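AlyGC (Glaciecola chathamensis, PDB 5GKD) cleaves alginate by a lyase reaction, as a calcium-containing member of polysaccharide lyase family 6 with a pectate-lyase-like right-handed parallel beta-helix fold. Local coordinates at residues G600-E605 with V624-T629; E605-E610 with V638-N643; F634-V639 with H663-N668; P690-T695 with A716-S721. All blocks are in the same frame, centred on the assembly; numbering follows the deposited sequence.

Contact 1. Residues G600-E605 with V624-T629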
loop_
_atom_site.group_PDB
_atom_site.type_symbol
_atom_site.label_atom_id
_atom_site.label_comp_id
_atom_site.label_asym_id
_atom_site.label_seq_id
_atom_site.Cartn_x
_atom_site.Cartn_y
_atom_site.Cartn_z
ATOM N N GLY A 600 1.733 -8.887 14.221
ATOM C CA GLY A 600 2.475 -10.118 14.028
ATOM C C GLY A 600 2.879 -10.425 12.601
ATOM O O GLY A 600 3.435 -11.505 12.357
ATOM N N ILE A 601 2.641 -9.498 11.648
ATOM C CA ILE A 601 2.943 -9.692 10.236
ATOM C C ILE A 601 4.388 -9.269 9.964
ATOM O O ILE A 601 4.910 -8.334 10.582
ATOM C CB ILE A 601 1.937 -8.904 9.363
ATOM C CG1 ILE A 601 0.492 -9.316 9.682
ATOM C CG2 ILE A 601 2.191 -9.149 7.903
ATOM C CD1 ILE A 601 -0.545 -8.438 9.047
ATOM N N TYR A 602 5.052 -9.945 9.027
ATOM C CA TYR A 602 6.423 -9.576 8.681
ATOM C C TYR A 602 6.660 -9.844 7.195
ATOM O O TYR A 602 5.786 -10.355 6.492
ATOM C CB TYR A 602 7.444 -10.280 9.601
ATOM C CG TYR A 602 7.413 -11.792 9.679
ATOM C CD1 TYR A 602 6.467 -12.463 10.462
ATOM C CD2 TYR A 602 8.377 -12.559 9.030
ATOM C CE1 TYR A 602 6.483 -13.854 10.578
ATOM C CE2 TYR A 602 8.393 -13.948 9.130
ATOM C CZ TYR A 602 7.450 -14.583 9.902
ATOM O OH TYR A 602 7.478 -15.943 9.987
ATOM N N ASN A 603 7.864 -9.476 6.720
ATOM C CA ASN A 603 8.166 -9.353 5.296
ATOM C C ASN A 603 9.108 -10.416 4.740
ATOM O O ASN A 603 9.256 -10.494 3.511
ATOM C CB ASN A 603 8.792 -7.978 4.996
ATOM C CG ASN A 603 7.846 -6.823 5.268
ATOM O OD1 ASN A 603 8.176 -5.894 6.015
ATOM N ND2 ASN A 603 6.665 -6.859 4.644
ATOM N N VAL A 604 9.754 -11.219 5.588
ATOM C CA VAL A 604 10.779 -12.154 5.128
ATOM C C VAL A 604 10.950 -13.306 6.116
ATOM O O VAL A 604 11.068 -13.095 7.326
ATOM C CB VAL A 604 12.126 -11.431 4.894
ATOM C CG1 VAL A 604 12.617 -10.741 6.176
ATOM C CG2 VAL A 604 13.182 -12.404 4.366
ATOM N N GLU A 605 10.980 -14.538 5.602
ATOM C CA GLU A 605 11.206 -15.685 6.469
ATOM C C GLU A 605 12.695 -15.896 6.747
ATOM O O GLU A 605 13.091 -16.047 7.902
ATOM C CB GLU A 605 10.579 -16.947 5.860
ATOM C CG GLU A 605 10.564 -18.148 6.810
ATOM C CD GLU A 605 9.673 -17.966 8.036
ATOM O OE1 GLU A 605 8.843 -17.036 8.073
ATOM O OE2 GLU A 605 9.800 -18.778 8.976
ATOM N N VAL A 624 14.500 -4.931 9.567
ATOM C CA VAL A 624 13.494 -5.972 9.489
ATOM C C VAL A 624 12.693 -5.996 10.785
ATOM O O VAL A 624 13.253 -5.905 11.884
ATOM C CB VAL A 624 14.093 -7.343 9.108
ATOM C CG1 VAL A 624 15.600 -7.301 8.986
ATOM C CG2 VAL A 624 13.604 -8.422 9.977
ATOM N N TYR A 625 11.367 -6.039 10.643
ATOM C CA TYR A 625 10.467 -5.699 11.731
ATOM C C TYR A 625 9.315 -6.690 11.793
ATOM O O TYR A 625 8.676 -6.971 10.779
ATOM C CB TYR A 625 9.950 -4.261 11.545
ATOM C CG TYR A 625 9.068 -3.756 12.656
ATOM C CD1 TYR A 625 7.706 -4.051 12.689
ATOM C CD2 TYR A 625 9.585 -2.949 13.650
ATOM C CE1 TYR A 625 6.901 -3.583 13.703
ATOM C CE2 TYR A 625 8.799 -2.469 14.659
ATOM C CZ TYR A 625 7.458 -2.787 14.690
ATOM O OH TYR A 625 6.698 -2.302 15.713
ATOM N N ARG A 626 9.071 -7.228 12.978
ATOM C CA ARG A 626 7.882 -8.028 13.254
ATOM C C ARG A 626 7.377 -7.571 14.611
ATOM O O ARG A 626 8.002 -7.861 15.637
ATOM C CB ARG A 626 8.181 -9.535 13.258
ATOM C CG ARG A 626 6.957 -10.412 13.582
ATOM C CD ARG A 626 7.318 -11.895 13.776
ATOM N NE ARG A 626 8.120 -12.145 14.978
ATOM C CZ ARG A 626 7.637 -12.629 16.117
ATOM N NH1 ARG A 626 6.358 -12.937 16.203
ATOM N NH2 ARG A 626 8.432 -12.803 17.166
ATOM N N GLY A 627 6.268 -6.853 14.624
ATOM C CA GLY A 627 5.777 -6.248 15.839
ATOM C C GLY A 627 4.604 -6.972 16.477
ATOM O O GLY A 627 3.875 -7.733 15.838
ATOM N N GLY A 628 4.410 -6.679 17.751
ATOM C CA GLY A 628 3.368 -7.292 18.527
ATOM C C GLY A 628 3.874 -8.467 19.340
ATOM O O GLY A 628 5.067 -8.657 19.567
ATOM N N THR A 629 2.921 -9.275 19.776
ATOM C CA THR A 629 3.165 -10.313 20.762
ATOM C C THR A 629 2.729 -11.678 20.244
ATOM O O THR A 629 2.425 -12.569 21.034
ATOM C CB THR A 629 2.459 -9.966 22.073
ATOM O OG1 THR A 629 1.067 -9.796 21.829
ATOM C CG2 THR A 629 2.975 -8.657 22.626
HETATM O O HOH W 1 4.321 -13.463 14.090
HETATM O O HOH W 2 4.407 -6.466 12.392
HETATM O O HOH W 3 9.933 -8.198 8.387
HETATM O O HOH W 4 7.977 -5.323 8.767
#
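Two neighbouring turns of the C-terminal parallel beta-helix meet here through their connecting loops, Tyr602 lying beside Arg626. The aliphatic part of the arginine runs along the tyrosine in the same direction, with CD 3.5 Å from ring atom CD1 of Tyr602. Tyr602 takes the tight first torsion, CG between the backbone N and the carbonyl carbon (chi1 56°), which lays its ring alongside Arg626. The Arg626 chain then bends at chi3, and its guanidinium plane stands 79° from the tyrosine ring. Beyond the pair, Arg626 NE donates to the carbonyl of Gly664 on the next turn. Tyr602 OH is held by Glu605, donating to the syn side of OE1 at 2.6 Å, and is also bonded to Gly635.

The direct backbone link is Gly600 N to Gly627 O, 2.9 Å but bent, with 133° at the hydrogen. Gly600 takes a positive phi, a conformation that favours glycine. Waters bridge further polar atoms: one molecule donates to Gly600 O and accepts from Arg626 NH1 at 3.0 Å, while a second joins Ile601 O to Gly627 N. A third accepts from Asn603 N and lies 3.0 Å from Tyr625 O, to which it may donate. These waters help join loops stacked at the same corner of successive turns, and such stacking is characteristic of the parallel beta-helix.

Contact 2. Residues E605-E610 with V638-N643; sequences EYLTIE and VVMNNN
With CG anti to the carbonyl carbon in both Glu610 (chi1 -65°) and Asn641, the two polar side chains run side by side from adjacent strands of the parallel beta-helix. Asn641 ND2 thereby reaches Glu610 OE2 at 3.0 Å, meeting the anti side of the oxygen; the amide and carboxylate planes are turned 58° apart. The other carboxylate oxygen of Glu610 is taken by Gln578 of the preceding turn, so the acid is held between two amides.

Strands 606-610 and 638-641 run parallel, their axes 4.8 Å apart at closest approach, in the register Leu607 with Val638 through Glu610 with Asn641. Their regular ladder includes Val639 N to Leu607 O and Ile609 N to Val639 O. On the buried face that carries Leu607, Ile609 and Met640, the extended methionine brings its CE against two methyls: CE lies 3.6 Å from Ile609 CD1 and 3.7 Å from Leu607 CD1.

Where the strands end, Asn643 turns back toward Ile609, and its OD1 bonds to Ser612 N. Ile609 O accepts two hydrogen bonds, one from Asn641 N and one from Asn643 ND2 at 2.9 Å; the amide nitrogen of Asn643 comes from above the carbonyl plane, 52° out of it.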
loop_
_atom_site.group_PDB
_atom_site.type_symbol
_atom_site.label_atom_id
_atom_site.label_comp_id
_atom_site.label_asym_id
_atom_site.label_seq_id
_atom_site.Cartn_x
_atom_site.Cartn_y
_atom_site.Cartn_z
ATOM N N GLU A 605 10.980 -14.538 5.602
ATOM C CA GLU A 605 11.206 -15.685 6.469
ATOM C C GLU A 605 12.695 -15.896 6.747
ATOM O O GLU A 605 13.091 -16.047 7.902
ATOM C CB GLU A 605 10.579 -16.947 5.860
ATOM C CG GLU A 605 10.564 -18.148 6.810
ATOM C CD GLU A 605 9.673 -17.966 8.036
ATOM O OE1 GLU A 605 8.843 -17.036 8.073
ATOM O OE2 GLU A 605 9.800 -18.778 8.976
ATOM N N TYR A 606 13.525 -15.919 5.701
ATOM C CA TYR A 606 14.973 -16.099 5.808
ATOM C C TYR A 606 15.677 -14.981 5.057
ATOM O O TYR A 606 15.581 -14.909 3.830
ATOM C CB TYR A 606 15.424 -17.441 5.236
ATOM C CG TYR A 606 14.810 -18.639 5.880
ATOM C CD1 TYR A 606 15.341 -19.186 7.052
ATOM C CD2 TYR A 606 13.705 -19.239 5.315
ATOM C CE1 TYR A 606 14.768 -20.312 7.643
ATOM C CE2 TYR A 606 13.133 -20.342 5.889
ATOM C CZ TYR A 606 13.657 -20.867 7.050
ATOM O OH TYR A 606 13.052 -21.969 7.576
ATOM N N LEU A 607 16.393 -14.132 5.782
ATOM C CA LEU A 607 17.320 -13.169 5.203
ATOM C C LEU A 607 18.739 -13.677 5.431
ATOM O O LEU A 607 19.162 -13.819 6.583
ATOM C CB LEU A 607 17.151 -11.803 5.864
ATOM C CG LEU A 607 17.487 -10.503 5.154
ATOM C CD1 LEU A 607 18.050 -9.511 6.137
ATOM C CD2 LEU A 607 18.365 -10.662 3.950
ATOM N N THR A 608 19.472 -13.933 4.349
ATOM C CA THR A 608 20.840 -14.435 4.443
ATOM C C THR A 608 21.776 -13.581 3.597
ATOM O O THR A 608 21.520 -13.379 2.409
ATOM C CB THR A 608 20.930 -15.902 4.001
ATOM O OG1 THR A 608 20.184 -16.717 4.899
ATOM C CG2 THR A 608 22.379 -16.378 4.021
ATOM N N ILE A 609 22.853 -13.078 4.206
ATOM C CA ILE A 609 23.900 -12.323 3.507
ATOM C C ILE A 609 25.241 -12.896 3.942
ATOM O O ILE A 609 25.621 -12.760 5.108
ATOM C CB ILE A 609 23.850 -10.816 3.804
ATOM C CG1 ILE A 609 22.544 -10.195 3.336
ATOM C CG2 ILE A 609 24.992 -10.098 3.124
ATOM C CD1 ILE A 609 22.459 -8.714 3.646
ATOM N N GLU A 610 25.970 -13.514 3.013
ATOM C CA GLU A 610 27.268 -14.095 3.336
ATOM C C GLU A 610 28.315 -13.729 2.287
ATOM O O GLU A 610 28.002 -13.556 1.109
ATOM C CB GLU A 610 27.184 -15.625 3.456
ATOM C CG GLU A 610 26.335 -16.116 4.602
ATOM C CD GLU A 610 26.196 -17.628 4.609
ATOM O OE1 GLU A 610 25.721 -18.186 3.598
ATOM O OE2 GLU A 610 26.576 -18.259 5.618
ATOM N N VAL A 638 17.534 -14.089 10.485
ATOM C CA VAL A 638 18.513 -13.175 9.904
ATOM C C VAL A 638 19.904 -13.742 10.162
ATOM O O VAL A 638 20.328 -13.861 11.316
ATOM C CB VAL A 638 18.376 -11.758 10.479
ATOM C CG1 VAL A 638 19.397 -10.842 9.865
ATOM C CG2 VAL A 638 16.983 -11.241 10.221
ATOM N N VAL A 639 20.603 -14.101 9.092
ATOM C CA VAL A 639 21.877 -14.803 9.171
ATOM C C VAL A 639 22.871 -14.036 8.318
ATOM O O VAL A 639 22.672 -13.908 7.108
ATOM C CB VAL A 639 21.765 -16.258 8.685
ATOM C CG1 VAL A 639 23.148 -16.888 8.581
ATOM C CG2 VAL A 639 20.871 -17.064 9.596
ATOM N N MET A 640 23.927 -13.511 8.942
ATOM C CA MET A 640 24.927 -12.729 8.222
ATOM C C MET A 640 26.326 -13.140 8.655
ATOM O O MET A 640 26.706 -12.931 9.809
ATOM C CB MET A 640 24.713 -11.236 8.435
ATOM C CG MET A 640 23.389 -10.760 7.918
ATOM S SD MET A 640 23.294 -8.990 7.714
ATOM C CE MET A 640 21.586 -8.840 7.128
ATOM N N ASN A 641 27.098 -13.694 7.718
ATOM C CA ASN A 641 28.396 -14.279 8.010
ATOM C C ASN A 641 29.428 -13.838 6.988
ATOM O O ASN A 641 29.154 -13.805 5.783
ATOM C CB ASN A 641 28.357 -15.811 8.006
ATOM C CG ASN A 641 27.331 -16.366 8.944
ATOM O OD1 ASN A 641 27.118 -15.843 10.039
ATOM N ND2 ASN A 641 26.673 -17.436 8.522
ATOM N N ASN A 642 30.634 -13.548 7.478
ATOM C CA ASN A 642 31.815 -13.436 6.627
ATOM C C ASN A 642 31.711 -12.263 5.664
ATOM O O ASN A 642 32.212 -12.326 4.545
ATOM C CB ASN A 642 32.072 -14.743 5.869
ATOM C CG ASN A 642 32.451 -15.882 6.795
ATOM O OD1 ASN A 642 33.596 -15.949 7.220
ATOM N ND2 ASN A 642 31.496 -16.766 7.139
ATOM N N ASN A 643 31.067 -11.188 6.094
ATOM C CA ASN A 643 30.926 -9.991 5.281
ATOM C C ASN A 643 31.881 -8.914 5.773
ATOM O O ASN A 643 32.321 -8.915 6.919
ATOM C CB ASN A 643 29.490 -9.436 5.320
ATOM C CG ASN A 643 28.440 -10.474 4.987
ATOM O OD1 ASN A 643 28.262 -10.863 3.830
ATOM N ND2 ASN A 643 27.738 -10.926 6.000
#

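Contact 3. Residues F634-V639 with H663-N668; sequences FGPHVV and HGTQVN
His637 and Val667 cross at a slant, the valine CG2 meeting imidazole CD2 at 3.6 Å. The imidazole ND1 meets the Glu605 carbonyl on the preceding turn and NE2 meets His259 of the N-terminal beta-helix, a contact between the two halves of the chain, so the ring's rotation is fixed from outside this pair. In the loops just before the strands, Pro636, which follows a cis peptide bond, stands at about a right angle to Thr665. The threonine methyl CG2 touches both this proline and Val638, 3.8 Å from Pro636 CB and equally far from Val638 CG2.

These residues mark the point where loops of successive beta-helix turns give way to the parallel strands 637-641 and 667-676. Val638 N donates to Val667 O at 2.8 Å in a nearly straight bond. One step earlier, Pro636 O accepts from Gln666 N at 3.0 Å and, weakly, from Val667 N.

Gln666 reaches back along the loop, extended beyond CG, so that its NE2 bonds to Gly635 O at 2.9 Å. Asn668 folds onto its own segment, its ND2 donating to Thr665 O from above the carbonyl plane and also reaching Thr692 OG1 on the next turn.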
loop_
_atom_site.group_PDB
_atom_site.type_symbol
_atom_site.label_atom_id
_atom_site.label_comp_id
_atom_site.label_asym_id
_atom_site.label_seq_id
_atom_site.Cartn_x
_atom_site.Cartn_y
_atom_site.Cartn_z
ATOM N N PHE A 634 7.786 -18.590 13.007
ATOM C CA PHE A 634 9.163 -18.949 13.288
ATOM C C PHE A 634 10.172 -17.926 12.798
ATOM O O PHE A 634 11.340 -17.998 13.195
ATOM C CB PHE A 634 9.495 -20.316 12.664
ATOM C CG PHE A 634 8.506 -21.391 12.994
ATOM C CD1 PHE A 634 8.182 -21.673 14.308
ATOM C CD2 PHE A 634 7.874 -22.104 11.986
ATOM C CE1 PHE A 634 7.276 -22.667 14.619
ATOM C CE2 PHE A 634 6.953 -23.099 12.296
ATOM C CZ PHE A 634 6.660 -23.381 13.618
ATOM N N GLY A 635 9.760 -16.992 11.948
ATOM C CA GLY A 635 10.655 -16.036 11.353
ATOM C C GLY A 635 10.370 -14.630 11.814
ATOM O O GLY A 635 9.444 -14.403 12.587
ATOM N N PRO A 636 11.171 -13.667 11.360
ATOM C CA PRO A 636 12.340 -13.783 10.486
ATOM C C PRO A 636 13.558 -14.505 11.069
ATOM O O PRO A 636 13.786 -14.494 12.265
ATOM C CB PRO A 636 12.702 -12.325 10.203
ATOM C CG PRO A 636 11.443 -11.573 10.418
ATOM C CD PRO A 636 10.791 -12.261 11.575
ATOM N N HIS A 637 14.317 -15.154 10.193
ATOM C CA HIS A 637 15.657 -15.636 10.496
ATOM C C HIS A 637 16.626 -14.724 9.758
ATOM O O HIS A 637 16.535 -14.596 8.536
ATOM C CB HIS A 637 15.879 -17.076 10.030
ATOM C CG HIS A 637 14.826 -18.051 10.443
ATOM N ND1 HIS A 637 13.555 -18.049 9.913
ATOM C CD2 HIS A 637 14.882 -19.113 11.288
ATOM C CE1 HIS A 637 12.862 -19.046 10.441
ATOM N NE2 HIS A 637 13.646 -19.710 11.273
ATOM N N VAL A 638 17.534 -14.089 10.485
ATOM C CA VAL A 638 18.513 -13.175 9.904
ATOM C C VAL A 638 19.904 -13.742 10.162
ATOM O O VAL A 638 20.328 -13.861 11.316
ATOM C CB VAL A 638 18.376 -11.758 10.479
ATOM C CG1 VAL A 638 19.397 -10.842 9.865
ATOM C CG2 VAL A 638 16.983 -11.241 10.221
ATOM N N VAL A 639 20.603 -14.101 9.092
ATOM C CA VAL A 639 21.877 -14.803 9.171
ATOM C C VAL A 639 22.871 -14.036 8.318
ATOM O O VAL A 639 22.672 -13.908 7.108
ATOM C CB VAL A 639 21.765 -16.258 8.685
ATOM C CG1 VAL A 639 23.148 -16.888 8.581
ATOM C CG2 VAL A 639 20.871 -17.064 9.596
ATOM N N HIS A 663 13.983 -6.040 14.754
ATOM C CA HIS A 663 12.898 -5.975 15.724
ATOM C C HIS A 663 11.997 -7.194 15.540
ATOM O O HIS A 663 11.392 -7.376 14.478
ATOM C CB HIS A 663 12.123 -4.661 15.573
ATOM C CG HIS A 663 10.980 -4.509 16.522
ATOM N ND1 HIS A 663 10.842 -3.408 17.341
ATOM C CD2 HIS A 663 9.901 -5.294 16.764
ATOM C CE1 HIS A 663 9.735 -3.529 18.054
ATOM N NE2 HIS A 663 9.145 -4.665 17.727
ATOM N N GLY A 664 11.896 -8.013 16.585
ATOM C CA GLY A 664 11.070 -9.195 16.537
ATOM C C GLY A 664 11.587 -10.318 15.666
ATOM O O GLY A 664 10.813 -11.217 15.339
ATOM N N THR A 665 12.859 -10.298 15.265
ATOM C CA THR A 665 13.429 -11.441 14.566
ATOM C C THR A 665 13.741 -12.563 15.550
ATOM O O THR A 665 14.280 -12.334 16.633
ATOM C CB THR A 665 14.689 -11.047 13.812
ATOM O OG1 THR A 665 15.615 -10.449 14.719
ATOM C CG2 THR A 665 14.344 -10.046 12.747
ATOM N N GLN A 666 13.394 -13.778 15.157
ATOM C CA GLN A 666 13.363 -14.928 16.049
ATOM C C GLN A 666 14.661 -15.722 16.045
ATOM O O GLN A 666 14.972 -16.387 17.036
ATOM C CB GLN A 666 12.195 -15.827 15.657
ATOM C CG GLN A 666 10.883 -15.029 15.523
ATOM C CD GLN A 666 9.664 -15.859 15.826
ATOM O OE1 GLN A 666 9.624 -16.583 16.823
ATOM N NE2 GLN A 666 8.660 -15.772 14.961
ATOM N N VAL A 667 15.424 -15.670 14.959
ATOM C CA VAL A 667 16.729 -16.310 14.879
ATOM C C VAL A 667 17.708 -15.303 14.286
ATOM O O VAL A 667 17.522 -14.840 13.151
ATOM C CB VAL A 667 16.693 -17.592 14.037
ATOM C CG1 VAL A 667 18.112 -18.121 13.833
ATOM C CG2 VAL A 667 15.799 -18.649 14.700
ATOM N N ASN A 668 18.753 -14.974 15.040
ATOM C CA ASN A 668 19.741 -13.991 14.612
ATOM C C ASN A 668 21.128 -14.588 14.759
ATOM O O ASN A 668 21.504 -15.017 15.854
ATOM C CB ASN A 668 19.633 -12.712 15.435
ATOM C CG ASN A 668 18.241 -12.135 15.425
ATOM O OD1 ASN A 668 17.819 -11.563 14.434
ATOM N ND2 ASN A 668 17.525 -12.272 16.531
#

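Contact 4. Residues P690-T695 with A716-S721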
loop_
_atom_site.group_PDB
_atom_site.type_symbol
_atom_site.label_atom_id
_atom_site.label_comp_id
_atom_site.label_asym_id
_atom_site.label_seq_id
_atom_site.Cartn_x
_atom_site.Cartn_y
_atom_site.Cartn_z
ATOM N N PRO A 690 13.461 -15.395 21.505
ATOM C CA PRO A 690 14.314 -15.433 20.314
ATOM C C PRO A 690 15.740 -15.805 20.665
ATOM O O PRO A 690 16.206 -15.600 21.785
ATOM C CB PRO A 690 14.238 -14.007 19.772
ATOM C CG PRO A 690 13.963 -13.182 20.962
ATOM C CD PRO A 690 13.085 -14.023 21.858
ATOM N N LYS A 691 16.446 -16.337 19.667
ATOM C CA LYS A 691 17.807 -16.833 19.804
ATOM C C LYS A 691 18.739 -15.960 18.973
ATOM O O LYS A 691 18.560 -15.840 17.756
ATOM C CB LYS A 691 17.886 -18.294 19.360
ATOM C CG LYS A 691 16.888 -19.206 20.061
ATOM C CD LYS A 691 16.863 -20.607 19.452
ATOM C CE LYS A 691 16.295 -21.623 20.442
ATOM N NZ LYS A 691 14.944 -21.256 20.970
ATOM N N THR A 692 19.740 -15.372 19.630
ATOM C CA THR A 692 20.683 -14.452 19.007
ATOM C C THR A 692 22.116 -14.878 19.312
ATOM O O THR A 692 22.450 -15.137 20.472
ATOM C CB THR A 692 20.454 -13.024 19.515
ATOM O OG1 THR A 692 19.125 -12.616 19.200
ATOM C CG2 THR A 692 21.437 -12.061 18.886
ATOM N N TRP A 693 22.958 -14.932 18.273
ATOM C CA TRP A 693 24.381 -15.260 18.396
ATOM C C TRP A 693 25.189 -14.272 17.563
ATOM O O TRP A 693 25.084 -14.268 16.337
ATOM C CB TRP A 693 24.690 -16.681 17.933
ATOM C CG TRP A 693 24.286 -17.690 18.896
ATOM C CD1 TRP A 693 24.927 -18.028 20.058
ATOM C CD2 TRP A 693 23.130 -18.519 18.814
ATOM N NE1 TRP A 693 24.230 -19.018 20.706
ATOM C CE2 TRP A 693 23.124 -19.340 19.961
ATOM C CE3 TRP A 693 22.098 -18.653 17.878
ATOM C CZ2 TRP A 693 22.122 -20.279 20.198
ATOM C CZ3 TRP A 693 21.109 -19.588 18.112
ATOM C CH2 TRP A 693 21.127 -20.385 19.263
ATOM N N VAL A 694 26.005 -13.460 18.227
ATOM C CA VAL A 694 26.854 -12.473 17.564
ATOM C C VAL A 694 28.271 -12.737 18.050
ATOM O O VAL A 694 28.666 -12.256 19.116
ATOM C CB VAL A 694 26.425 -11.034 17.867
ATOM C CG1 VAL A 694 27.360 -10.059 17.176
ATOM C CG2 VAL A 694 24.985 -10.814 17.434
ATOM N N THR A 695 29.037 -13.505 17.277
ATOM C CA THR A 695 30.353 -13.957 17.696
ATOM C C THR A 695 31.341 -13.838 16.549
ATOM O O THR A 695 30.973 -13.936 15.377
ATOM C CB THR A 695 30.328 -15.416 18.192
ATOM O OG1 THR A 695 29.959 -16.280 17.114
ATOM C CG2 THR A 695 29.334 -15.579 19.344
ATOM N N ALA A 716 14.807 -13.882 25.883
ATOM C CA ALA A 716 15.711 -14.329 24.897
ATOM C C ALA A 716 16.979 -14.998 25.369
ATOM O O ALA A 716 17.439 -14.785 26.469
ATOM C CB ALA A 716 16.084 -13.098 24.124
ATOM N N THR A 717 17.552 -15.798 24.499
ATOM C CA THR A 717 18.824 -16.389 24.763
ATOM C C THR A 717 19.690 -15.617 23.788
ATOM O O THR A 717 19.617 -15.784 22.597
ATOM C CB THR A 717 18.866 -17.904 24.656
ATOM O OG1 THR A 717 19.233 -18.295 23.349
ATOM C CG2 THR A 717 17.565 -18.485 25.007
ATOM N N THR A 718 20.487 -14.740 24.357
ATOM C CA THR A 718 21.283 -13.786 23.597
ATOM C C THR A 718 22.747 -13.974 23.970
ATOM O O THR A 718 23.141 -13.699 25.109
ATOM C CB THR A 718 20.822 -12.362 23.883
ATOM O OG1 THR A 718 19.417 -12.273 23.643
ATOM C CG2 THR A 718 21.555 -11.354 23.007
ATOM N N THR A 719 23.537 -14.441 23.011
ATOM C CA THR A 719 24.968 -14.666 23.163
ATOM C C THR A 719 25.698 -13.668 22.275
ATOM O O THR A 719 25.670 -13.791 21.048
ATOM C CB THR A 719 25.336 -16.098 22.774
ATOM O OG1 THR A 719 24.759 -17.014 23.701
ATOM C CG2 THR A 719 26.855 -16.297 22.741
ATOM N N ILE A 720 26.351 -12.683 22.885
ATOM C CA ILE A 720 27.133 -11.687 22.159
ATOM C C ILE A 720 28.512 -11.668 22.808
ATOM O O ILE A 720 28.697 -11.074 23.875
ATOM C CB ILE A 720 26.484 -10.299 22.173
ATOM C CG1 ILE A 720 25.171 -10.316 21.382
ATOM C CG2 ILE A 720 27.421 -9.270 21.568
ATOM C CD1 ILE A 720 24.334 -9.055 21.530
ATOM N N SER A 721 29.476 -12.340 22.185
ATOM C CA SER A 721 30.799 -12.461 22.781
ATOM C C SER A 721 31.793 -12.898 21.720
ATOM O O SER A 721 31.425 -13.312 20.618
ATOM C CB SER A 721 30.789 -13.459 23.933
ATOM O OG SER A 721 30.489 -14.744 23.425
HETATM O O HOH W 5 17.792 -13.302 21.457
#
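Five backbone hydrogen bonds join the parallel strands 691-695 and 717-721, with donors supplied alternately by the two strands. Thr719 N to Thr692 O is the shortest at 2.8 Å and nearly straight, 176° at the hydrogen. Val694 N to Thr719 O and Thr692 N to Thr717 O are also well aligned. At the leading end Thr717 N binds Pro690 O, while at the trailing end Ser721 N to Val694 O is longer, 3.2 Å, and bent to 142°. A water bound to Thr692 OG1 at 2.7 Å and Thr718 OG1 at 2.9 Å spans the hydroxyls of this facing pair and also donates to Thr717 O. Thr692 OG1 has a further partner, Asn668 ND2 of the preceding turn.

Thr692 and Thr718 lie side by side, and on the same face Val694 and Ile720 do likewise: CG1 of the isoleucine, anti to its carbonyl carbon (chi1 -67°), comes within 3.8 Å of Val694 CB. Pro690 CG touches Ala716 CB at the same distance. Across the sheet, on the more open face, Trp693 and Thr719 cross at a slant. The pyrrole part of the indole makes this contact, with CD1 3.4 Å from Thr719 CB.

This pair belongs to the last turns of the C-terminal parallel beta-helix. Strand 691-700 is bonded along its other edge to strand 667-676, while Phe683 and Leu685 of strand 681-685 pack against the inward face carrying Thr692, Val694 and Thr718.

In the fold
Followed from the N terminus, the chain enters contact 1 in the loop before strand 606-610 and closes it one turn later, just after strand 622-625. Contact 2 crosses contact 1: it opens at the shared Glu605 before 624-629 is reached, and closes at 638-643. Contact 3 begins in the loop leading into strand 637-641, which contact 2 also uses, and carries the stack on to strand 667-676; it also touches contact 1 where Arg626 N approaches His663 O. Contact 4 follows in series, its strand 691-700 lying beside strand 667-676. Contacts 2, 3 and 4 thus build successive rungs on one face of the C-terminal beta-helix, and contact 1 ties the loops at their leading edge.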